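Local coordinates for glyoxalase family protein (Bacillus cereus, PDB 1ZSW) that binds a zinc ion and belongs to the glyoxalase (vicinal oxygen chelate) family, though its substrate and reaction remain unknown, at residues R189-T197 with S208-F216; Y48-R56 with W167-I178. All coordinates share one frame; numbering follows the deposited sequence. Where two conformers were deposited one is given.

Contact 1: residues R189-T197 with S208-F216; sequences RRLDKMAST and SRNDQEAIF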
loop_
_atom_site.group_PDB
_atom_site.type_symbol
_atom_site.label_atom_id
_atom_site.label_comp_id
_atom_site.label_asym_id
_atom_site.label_seq_id
_atom_site.Cartn_x
_atom_site.Cartn_y
_atom_site.Cartn_z
ATOM N N ARG A 189 13.051 -13.332 7.494
ATOM C CA ARG A 189 14.148 -14.237 7.950
ATOM C C ARG A 189 15.209 -14.437 6.886
ATOM O O ARG A 189 16.416 -14.541 7.204
ATOM C CB ARG A 189 13.584 -15.604 8.335
ATOM C CG ARG A 189 12.678 -15.582 9.556
ATOM C CD ARG A 189 13.457 -15.944 10.874
ATOM N NE ARG A 189 12.538 -16.050 12.014
ATOM C CZ ARG A 189 11.432 -16.789 12.006
ATOM N NH1 ARG A 189 11.140 -17.529 10.944
ATOM N NH2 ARG A 189 10.616 -16.794 13.036
ATOM N N ARG A 190 14.764 -14.542 5.638
ATOM C CA ARG A 190 15.637 -14.834 4.486
ATOM C C ARG A 190 15.633 -13.704 3.468
ATOM O O ARG A 190 14.862 -13.701 2.497
ATOM C CB ARG A 190 15.215 -16.156 3.824
ATOM C CG ARG A 190 15.351 -17.357 4.733
ATOM C CD ARG A 190 16.815 -17.750 4.930
ATOM N NE ARG A 190 17.560 -17.897 3.674
ATOM C CZ ARG A 190 17.860 -19.053 3.081
ATOM N NH1 ARG A 190 17.441 -20.209 3.596
ATOM N NH2 ARG A 190 18.545 -19.047 1.936
ATOM N N LEU A 191 16.516 -12.744 3.691
ATOM C CA LEU A 191 16.665 -11.601 2.812
ATOM C C LEU A 191 17.086 -12.011 1.400
ATOM O O LEU A 191 16.612 -11.443 0.415
ATOM C CB LEU A 191 17.674 -10.627 3.453
ATOM C CG LEU A 191 17.965 -9.300 2.754
ATOM C CD1 LEU A 191 18.363 -8.232 3.770
ATOM C CD2 LEU A 191 19.022 -9.465 1.661
ATOM N N ASP A 192 17.941 -13.036 1.285
ATOM C CA ASP A 192 18.352 -13.518 -0.044
ATOM C C ASP A 192 17.196 -14.013 -0.894
ATOM O O ASP A 192 17.129 -13.756 -2.099
ATOM C CB ASP A 192 19.448 -14.607 0.075
ATOM C CG ASP A 192 19.022 -15.813 0.920
ATOM O OD1 ASP A 192 18.169 -15.684 1.829
ATOM O OD2 ASP A 192 19.582 -16.917 0.698
ATOM N N LYS A 193 16.271 -14.704 -0.248
ATOM C CA LYS A 193 15.122 -15.264 -0.962
ATOM C C LYS A 193 14.210 -14.136 -1.415
ATOM O O LYS A 193 13.695 -14.174 -2.539
ATOM C CB LYS A 193 14.396 -16.286 -0.070
ATOM C CG LYS A 193 15.267 -17.513 0.290
ATOM C CD LYS A 193 14.391 -18.679 0.724
ATOM C CE LYS A 193 14.954 -20.030 0.251
ATOM N NZ LYS A 193 14.749 -20.261 -1.222
ATOM N N MET A 194 14.011 -13.131 -0.569
ATOM C CA MET A 194 13.158 -11.998 -0.950
ATOM C C MET A 194 13.790 -11.206 -2.092
ATOM O O MET A 194 13.117 -10.841 -3.067
ATOM C CB MET A 194 12.854 -11.087 0.262
ATOM C CG MET A 194 12.025 -9.830 -0.096
ATOM S SD MET A 194 10.392 -10.211 -0.789
ATOM C CE MET A 194 9.613 -10.727 0.680
ATOM N N ALA A 195 15.100 -10.966 -1.983
ATOM C CA ALA A 195 15.836 -10.278 -3.036
ATOM C C ALA A 195 15.704 -10.982 -4.369
ATOM O O ALA A 195 15.485 -10.317 -5.376
ATOM C CB ALA A 195 17.325 -10.142 -2.648
ATOM N N SER A 196 15.848 -12.318 -4.383
ATOM C CA SER A 196 15.720 -13.100 -5.605
ATOM C C SER A 196 14.334 -12.955 -6.217
ATOM O O SER A 196 14.180 -12.781 -7.414
ATOM C CB SER A 196 16.005 -14.578 -5.295
ATOM O OG SER A 196 15.829 -15.378 -6.468
ATOM N N THR A 197 13.291 -12.986 -5.389
ATOM C CA THR A 197 11.945 -12.764 -5.908
ATOM C C THR A 197 11.792 -11.424 -6.647
ATOM O O THR A 197 11.268 -11.354 -7.791
ATOM C CB THR A 197 10.886 -12.902 -4.751
ATOM O OG1 THR A 197 10.889 -14.264 -4.302
ATOM C CG2 THR A 197 9.470 -12.519 -5.240
ATOM N N SER A 208 20.912 -1.160 -3.120
ATOM C CA SER A 208 21.965 -1.576 -2.219
ATOM C C SER A 208 21.600 -2.898 -1.568
ATOM O O SER A 208 20.434 -3.308 -1.586
ATOM C CB SER A 208 22.179 -0.503 -1.171
ATOM O OG SER A 208 20.989 -0.242 -0.455
ATOM N N ARG A 209 22.594 -3.594 -1.011
ATOM C CA ARG A 209 22.348 -4.837 -0.281
ATOM C C ARG A 209 23.497 -5.245 0.593
ATOM O O ARG A 209 24.634 -5.360 0.117
ATOM C CB ARG A 209 22.067 -6.023 -1.208
ATOM C CG ARG A 209 21.715 -7.294 -0.411
ATOM C CD ARG A 209 22.308 -8.533 -1.007
ATOM N NE ARG A 209 21.641 -8.905 -2.245
ATOM C CZ ARG A 209 21.009 -10.056 -2.451
ATOM N NH1 ARG A 209 20.956 -10.987 -1.506
ATOM N NH2 ARG A 209 20.446 -10.280 -3.625
ATOM N N ASN A 210 23.181 -5.501 1.859
ATOM C CA ASN A 210 24.094 -6.187 2.763
ATOM C C ASN A 210 23.291 -7.248 3.504
ATOM O O ASN A 210 22.109 -7.467 3.168
ATOM C CB ASN A 210 24.805 -5.198 3.697
ATOM C CG ASN A 210 23.854 -4.344 4.474
ATOM O OD1 ASN A 210 23.061 -4.842 5.277
ATOM N ND2 ASN A 210 23.932 -3.035 4.261
ATOM N N ASP A 211 23.902 -7.908 4.490
ATOM C CA ASP A 211 23.239 -8.965 5.246
ATOM C C ASP A 211 22.065 -8.494 6.114
ATOM O O ASP A 211 21.199 -9.307 6.482
ATOM C CB ASP A 211 24.258 -9.697 6.136
ATOM C CG ASP A 211 25.177 -10.604 5.347
ATOM O OD1 ASP A 211 24.907 -10.848 4.155
ATOM O OD2 ASP A 211 26.177 -11.084 5.929
ATOM N N GLN A 212 22.044 -7.199 6.434
ATOM C CA GLN A 212 21.073 -6.632 7.357
ATOM C C GLN A 212 19.901 -5.997 6.612
ATOM O O GLN A 212 18.766 -6.037 7.087
ATOM C CB GLN A 212 21.733 -5.572 8.255
ATOM C CG GLN A 212 22.716 -6.146 9.308
ATOM C CD GLN A 212 24.050 -6.579 8.700
ATOM O OE1 GLN A 212 24.727 -5.799 8.021
ATOM N NE2 GLN A 212 24.429 -7.832 8.938
ATOM N N GLU A 213 20.193 -5.388 5.475
ATOM C CA GLU A 213 19.159 -4.603 4.732
ATOM C C GLU A 213 19.465 -4.468 3.270
ATOM O O GLU A 213 20.622 -4.355 2.862
ATOM C CB GLU A 213 19.045 -3.206 5.334
ATOM C CG GLU A 213 17.938 -2.356 4.651
ATOM C CD GLU A 213 17.751 -1.029 5.310
ATOM O OE1 GLU A 213 17.134 -0.997 6.396
ATOM O OE2 GLU A 213 18.223 -0.019 4.741
ATOM N N ALA A 214 18.435 -4.457 2.430
ATOM C CA ALA A 214 18.666 -4.255 1.020
ATOM C C ALA A 214 17.531 -3.339 0.562
ATOM O O ALA A 214 16.467 -3.289 1.213
ATOM C CB ALA A 214 18.678 -5.566 0.264
ATOM N N ILE A 215 17.768 -2.588 -0.500
ATOM C CA ILE A 215 16.764 -1.618 -0.988
ATOM C C ILE A 215 16.575 -1.850 -2.458
ATOM O O ILE A 215 17.545 -2.006 -3.185
ATOM C CB ILE A 215 17.157 -0.151 -0.665
ATOM C CG1 ILE A 215 17.205 0.058 0.861
ATOM C CG2 ILE A 215 16.188 0.824 -1.349
ATOM C CD1 ILE A 215 17.455 1.553 1.273
ATOM N N PHE A 216 15.307 -1.926 -2.928
ATOM C CA PHE A 216 15.002 -2.248 -4.302
ATOM C C PHE A 216 14.012 -1.230 -4.800
ATOM O O PHE A 216 13.197 -0.708 -4.002
ATOM C CB PHE A 216 14.331 -3.646 -4.405
ATOM C CG PHE A 216 15.189 -4.742 -3.866
ATOM C CD1 PHE A 216 16.089 -5.414 -4.700
ATOM C CD2 PHE A 216 15.133 -5.077 -2.511
ATOM C CE1 PHE A 216 16.947 -6.411 -4.159
ATOM C CE2 PHE A 216 15.970 -6.098 -1.982
ATOM C CZ PHE A 216 16.856 -6.750 -2.812
HETATM O O HOH W 1 19.452 -13.215 -3.620
#
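Arg209 meets the helix of 189-197 first: its guanidinium lies with one face over the methyl of Ala195, NH2 standing 3.3 Å from Ala195 CB. The chain leaves with CG anti to the backbone N (chi1 -176°) and then bends at chi2 and chi3, which carries it past Leu191, the two side chains running in opposite directions. A water at the guanidinium edge, in its plane, accepts from Arg209 NH2 at 3.1 Å and donates to the carbonyl O of Asp192; the same NH2 also forms a salt bridge with Glu206. Asp192 turns its carboxylate to Arg190 instead, which grips it side-on through NE and NH2.

At the turn, Asn210 OD1 takes Gln212 N in its carbonyl plane, an Asx turn, and Glu213 N from 39° above it, which widens this to an Asx motif at the bend of the hairpin. Leu191 CD1 rests against the backbone of this bend from the helix side, 3.9 Å from Asn210 O and 3.8 Å from Glu213 N. Strand 180-188, helix 191-201 and strands 205-209, 213-217 and 227-231 make a beta-alpha-beta-beta-beta module of the vicinal oxygen chelate fold: the helix packs along the hairpin, the axis of 191-197 running 9° from that of strand 213-216 and 9.7 Å away.

Ala214 points its methyl at the helix and meets the other branch of Leu191, CD2 to CB 4.2 Å. Two residues on, Phe216 brings CZ to 3.4 Å from Ala195 CB; Leu198 and Thr199 of the same helix also touch the ring, and Val229 of the adjoining strand adds to its surroundings.

Contact 2: residues Y48-R56 with W167-I178; sequences YKNVLGLRR and WEKSEVPAKHQI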
loop_
_atom_site.group_PDB
_atom_site.type_symbol
_atom_site.label_atom_id
_atom_site.label_comp_id
_atom_site.label_asym_id
_atom_site.label_seq_id
_atom_site.Cartn_x
_atom_site.Cartn_y
_atom_site.Cartn_z
ATOM N N TYR A 48 -6.851 8.845 9.593
ATOM C CA TYR A 48 -6.373 8.896 8.193
ATOM C C TYR A 48 -6.974 10.049 7.399
ATOM O O TYR A 48 -6.334 10.607 6.519
ATOM C CB TYR A 48 -6.519 7.504 7.485
ATOM C CG TYR A 48 -5.507 6.595 8.124
ATOM C CD1 TYR A 48 -5.844 5.844 9.249
ATOM C CD2 TYR A 48 -4.185 6.635 7.705
ATOM C CE1 TYR A 48 -4.860 5.069 9.947
ATOM C CE2 TYR A 48 -3.207 5.872 8.371
ATOM C CZ TYR A 48 -3.560 5.116 9.485
ATOM O OH TYR A 48 -2.558 4.396 10.146
ATOM N N LYS A 49 -8.194 10.429 7.743
ATOM C CA LYS A 49 -8.861 11.534 7.059
ATOM C C LYS A 49 -8.604 12.850 7.773
ATOM O O LYS A 49 -8.071 13.765 7.184
ATOM C CB LYS A 49 -10.359 11.247 6.927
ATOM C CG LYS A 49 -11.130 12.359 6.223
ATOM C CD LYS A 49 -12.586 11.946 5.973
ATOM C CE LYS A 49 -13.327 11.779 7.282
ATOM N NZ LYS A 49 -13.619 13.084 7.960
ATOM N N ASN A 50 -8.938 12.938 9.051
ATOM C CA ASN A 50 -8.814 14.240 9.732
ATOM C C ASN A 50 -7.386 14.632 10.084
ATOM O O ASN A 50 -6.999 15.778 9.877
ATOM C CB ASN A 50 -9.750 14.311 10.938
ATOM C CG ASN A 50 -11.206 14.184 10.521
ATOM O OD1 ASN A 50 -11.938 13.343 11.024
ATOM N ND2 ASN A 50 -11.604 14.982 9.533
ATOM N N VAL A 51 -6.589 13.683 10.569
ATOM C CA VAL A 51 -5.221 14.033 10.998
ATOM C C VAL A 51 -4.288 14.018 9.803
ATOM O O VAL A 51 -3.581 14.982 9.527
ATOM C CB VAL A 51 -4.718 13.131 12.143
ATOM C CG1 VAL A 51 -3.273 13.506 12.554
ATOM C CG2 VAL A 51 -5.687 13.196 13.359
ATOM N N LEU A 52 -4.293 12.924 9.042
ATOM C CA LEU A 52 -3.397 12.828 7.887
ATOM C C LEU A 52 -3.877 13.552 6.614
ATOM O O LEU A 52 -3.122 13.751 5.646
ATOM C CB LEU A 52 -3.136 11.336 7.577
ATOM C CG LEU A 52 -2.306 10.556 8.575
ATOM C CD1 LEU A 52 -1.745 9.357 7.764
ATOM C CD2 LEU A 52 -1.179 11.412 9.150
ATOM N N GLY A 53 -5.159 13.932 6.622
ATOM C CA GLY A 53 -5.693 14.749 5.545
ATOM C C GLY A 53 -6.029 14.026 4.254
ATOM O O GLY A 53 -6.197 14.678 3.230
ATOM N N LEU A 54 -6.017 12.681 4.272
ATOM C CA LEU A 54 -6.266 11.894 3.063
ATOM C C LEU A 54 -7.771 11.910 2.809
ATOM O O LEU A 54 -8.554 12.135 3.746
ATOM C CB LEU A 54 -5.822 10.433 3.226
ATOM C CG LEU A 54 -4.335 10.290 3.561
ATOM C CD1 LEU A 54 -4.099 8.808 3.816
ATOM C CD2 LEU A 54 -3.461 10.719 2.437
ATOM N N ARG A 55 -8.144 11.670 1.548
ATOM C CA ARG A 55 -9.579 11.518 1.240
ATOM C C ARG A 55 -10.054 10.111 1.536
ATOM O O ARG A 55 -9.362 9.164 1.179
ATOM C CB ARG A 55 -9.828 11.768 -0.238
ATOM C CG ARG A 55 -11.367 11.788 -0.574
ATOM C CD ARG A 55 -11.565 12.185 -2.023
ATOM N NE ARG A 55 -13.000 12.497 -2.169
ATOM C CZ ARG A 55 -13.595 12.864 -3.295
ATOM N NH1 ARG A 55 -12.913 12.988 -4.419
ATOM N NH2 ARG A 55 -14.893 13.138 -3.260
ATOM N N ARG A 56 -11.228 9.965 2.161
ATOM C CA ARG A 56 -11.819 8.629 2.243
ATOM C C ARG A 56 -12.462 8.382 0.908
ATOM O O ARG A 56 -13.500 8.978 0.604
ATOM C CB ARG A 56 -12.823 8.479 3.375
ATOM C CG ARG A 56 -13.423 7.048 3.350
ATOM C CD ARG A 56 -14.305 6.822 4.530
ATOM N NE ARG A 56 -15.641 7.374 4.255
ATOM C CZ ARG A 56 -16.286 8.231 5.041
ATOM N NH1 ARG A 56 -15.751 8.673 6.177
ATOM N NH2 ARG A 56 -17.500 8.639 4.697
ATOM N N TRP A 167 -6.046 16.758 -2.728
ATOM C CA TRP A 167 -7.442 16.766 -2.353
ATOM C C TRP A 167 -7.839 18.134 -1.828
ATOM O O TRP A 167 -7.343 18.571 -0.796
ATOM C CB TRP A 167 -7.604 15.679 -1.290
ATOM C CG TRP A 167 -8.902 15.544 -0.635
ATOM C CD1 TRP A 167 -9.119 15.301 0.691
ATOM C CD2 TRP A 167 -10.188 15.625 -1.246
ATOM N NE1 TRP A 167 -10.456 15.220 0.940
ATOM C CE2 TRP A 167 -11.139 15.404 -0.231
ATOM C CE3 TRP A 167 -10.627 15.835 -2.559
ATOM C CZ2 TRP A 167 -12.507 15.403 -0.476
ATOM C CZ3 TRP A 167 -11.996 15.823 -2.807
ATOM C CH2 TRP A 167 -12.911 15.613 -1.769
ATOM N N GLU A 168 -8.767 18.802 -2.528
ATOM C CA GLU A 168 -9.094 20.200 -2.222
ATOM C C GLU A 168 -9.912 20.412 -0.944
ATOM O O GLU A 168 -10.057 21.548 -0.477
ATOM C CB GLU A 168 -9.825 20.863 -3.405
ATOM C CG GLU A 168 -11.248 20.328 -3.646
ATOM C CD GLU A 168 -11.320 19.222 -4.696
ATOM O OE1 GLU A 168 -12.381 19.132 -5.376
ATOM O OE2 GLU A 168 -10.341 18.438 -4.842
ATOM N N LYS A 169 -10.468 19.343 -0.390
ATOM C CA LYS A 169 -11.247 19.437 0.849
ATOM C C LYS A 169 -10.516 18.866 2.058
ATOM O O LYS A 169 -11.105 18.659 3.114
ATOM C CB LYS A 169 -12.619 18.785 0.705
ATOM C CG LYS A 169 -13.520 19.522 -0.250
ATOM C CD LYS A 169 -14.767 18.730 -0.482
ATOM C CE LYS A 169 -15.412 19.134 -1.799
ATOM N NZ LYS A 169 -16.376 20.256 -1.647
ATOM N N SER A 170 -9.211 18.633 1.872
ATOM C CA SER A 170 -8.334 18.192 2.969
ATOM C C SER A 170 -8.170 19.254 4.051
ATOM O O SER A 170 -8.212 20.440 3.755
ATOM C CB SER A 170 -6.963 17.878 2.401
ATOM O OG SER A 170 -6.129 17.314 3.431
ATOM N N GLU A 171 -7.954 18.841 5.294
ATOM C CA GLU A 171 -7.504 19.763 6.334
ATOM C C GLU A 171 -6.097 20.310 6.119
ATOM O O GLU A 171 -5.711 21.310 6.747
ATOM C CB GLU A 171 -7.540 19.080 7.701
ATOM C CG GLU A 171 -8.924 18.686 8.189
ATOM C CD GLU A 171 -9.770 19.884 8.527
ATOM O OE1 GLU A 171 -10.929 19.954 8.060
ATOM O OE2 GLU A 171 -9.283 20.759 9.261
ATOM N N VAL A 172 -5.329 19.646 5.246
ATOM C CA VAL A 172 -3.907 19.932 5.034
ATOM C C VAL A 172 -3.686 20.767 3.777
ATOM O O VAL A 172 -4.307 20.504 2.726
ATOM C CB VAL A 172 -3.122 18.569 4.892
ATOM C CG1 VAL A 172 -1.623 18.783 4.651
ATOM C CG2 VAL A 172 -3.340 17.748 6.136
ATOM N N PRO A 173 -2.813 21.809 3.866
ATOM C CA PRO A 173 -2.534 22.610 2.679
ATOM C C PRO A 173 -2.035 21.742 1.529
ATOM O O PRO A 173 -1.276 20.798 1.771
ATOM C CB PRO A 173 -1.384 23.528 3.129
ATOM C CG PRO A 173 -1.398 23.547 4.563
ATOM C CD PRO A 173 -2.072 22.263 5.046
ATOM N N ALA A 174 -2.452 22.037 0.296
ATOM C CA ALA A 174 -2.026 21.247 -0.852
ATOM C C ALA A 174 -0.517 20.979 -0.854
ATOM O O ALA A 174 -0.085 19.856 -1.132
ATOM C CB ALA A 174 -2.408 21.917 -2.143
ATOM N N LYS A 175 0.276 22.008 -0.561
ATOM C CA LYS A 175 1.724 21.891 -0.766
ATOM C C LYS A 175 2.420 20.989 0.254
ATOM O O LYS A 175 3.614 20.686 0.082
ATOM C CB LYS A 175 2.381 23.269 -0.777
ATOM C CG LYS A 175 2.393 23.936 0.581
ATOM C CD LYS A 175 2.716 25.411 0.381
ATOM C CE LYS A 175 3.734 25.885 1.342
ATOM N NZ LYS A 175 4.053 27.342 1.083
ATOM N N HIS A 176 1.695 20.574 1.301
ATOM C CA HIS A 176 2.242 19.670 2.324
ATOM C C HIS A 176 1.518 18.328 2.372
ATOM O O HIS A 176 1.823 17.494 3.214
ATOM C CB HIS A 176 2.183 20.289 3.711
ATOM C CG HIS A 176 2.958 21.564 3.824
ATOM N ND1 HIS A 176 4.204 21.730 3.254
ATOM C CD2 HIS A 176 2.649 22.746 4.411
ATOM C CE1 HIS A 176 4.631 22.965 3.486
ATOM N NE2 HIS A 176 3.713 23.589 4.207
ATOM N N GLN A 177 0.534 18.143 1.506
ATOM C CA GLN A 177 -0.254 16.906 1.580
ATOM C C GLN A 177 0.629 15.716 1.267
ATOM O O GLN A 177 1.530 15.785 0.408
ATOM C CB GLN A 177 -1.411 16.906 0.572
ATOM C CG GLN A 177 -2.613 17.682 1.104
ATOM C CD GLN A 177 -3.802 17.682 0.154
ATOM O OE1 GLN A 177 -4.054 16.711 -0.564
ATOM N NE2 GLN A 177 -4.544 18.797 0.141
ATOM N N ILE A 178 0.268 14.623 1.911
ATOM C CA ILE A 178 0.786 13.311 1.524
ATOM C C ILE A 178 0.494 13.088 0.046
ATOM O O ILE A 178 -0.664 13.254 -0.398
ATOM C CB ILE A 178 0.162 12.210 2.401
ATOM C CG1 ILE A 178 0.777 12.285 3.817
ATOM C CG2 ILE A 178 0.487 10.835 1.799
ATOM C CD1 ILE A 178 -0.065 11.681 4.867
HETATM O O HOH W 2 -9.019 16.188 6.031
HETATM O O HOH W 3 -2.218 14.881 3.304
HETATM O O HOH W 4 -4.181 14.568 1.288
HETATM O O HOH W 5 -9.844 14.680 3.766
#
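Gly53 and Ser170 bring the two backbones to within 5.0 Å, CA to CA, where the chain leaves helix 41-51 with positive phi and faces the end of the type I turn 167-170. Ser170 OG donates to Gly53 O at 2.6 Å, in the carbonyl plane and on a lone pair, while accepting from Val172 N in an ST turn. Its chi1 of -174° sets OG between these two partners. Val172 CG2 closes on Gly53 CA at 3.9 Å.

Trp167 lies flat against Arg55. The extended arginine crosses the indole at about a right angle: CD sits 3.5 Å from the centroid of the six-membered ring, a CH-pi contact, and the guanidinium continues outward over CH2, its plane 14° from the ring's. Arg55 NH1 is hydrogen-bonded to Lys76 O and NH2 to Val308 O. Gln177 closes the segment 167-178 on itself, its OE1 taking the N-H of Trp167 at 2.9 Å and its NE2 reaching the carbonyls of Trp167 and Val172.

Ile178 lies against two leucines: CB 3.9 Å from Leu54 CD2 and CD1 4.1 Å from Leu52 CD1. Beside it a water joins Leu52 O to Ile178 N, and a second joins Lys49 O to Glu171 N.

The loop between strands 150-155 and 180-188 packs on the turn that leads from helix 41-51 into strand 55-62, part of the beta-alpha-beta-beta-beta module in the N-terminal glyoxalase-family region, with Leu54 about 11 Å, side chain to side chain, from the zinc ligand His33.

The two contacts lie on opposite sides of the chain's centre, 34 Å apart between their own centres and about 18 Å at their nearest atoms. They follow in series: contact 2 finishes at Ile178, just before strand 180-188, which leads into the helix of contact 1. Each involves the helix after the first strand of a glyoxalase-family region, 41-51 in one and 191-201 in the other, but their strands belong to different sheets. Strand 55-62 edges the sheet containing zinc ligands His33, His246 and Glu294, whereas 205-209 and 213-217 belong to the other. Contact 1 is local; contact 2 brings the loop before strand 180-188 back to helix 41-51 and strand 55-62 across 111 residues.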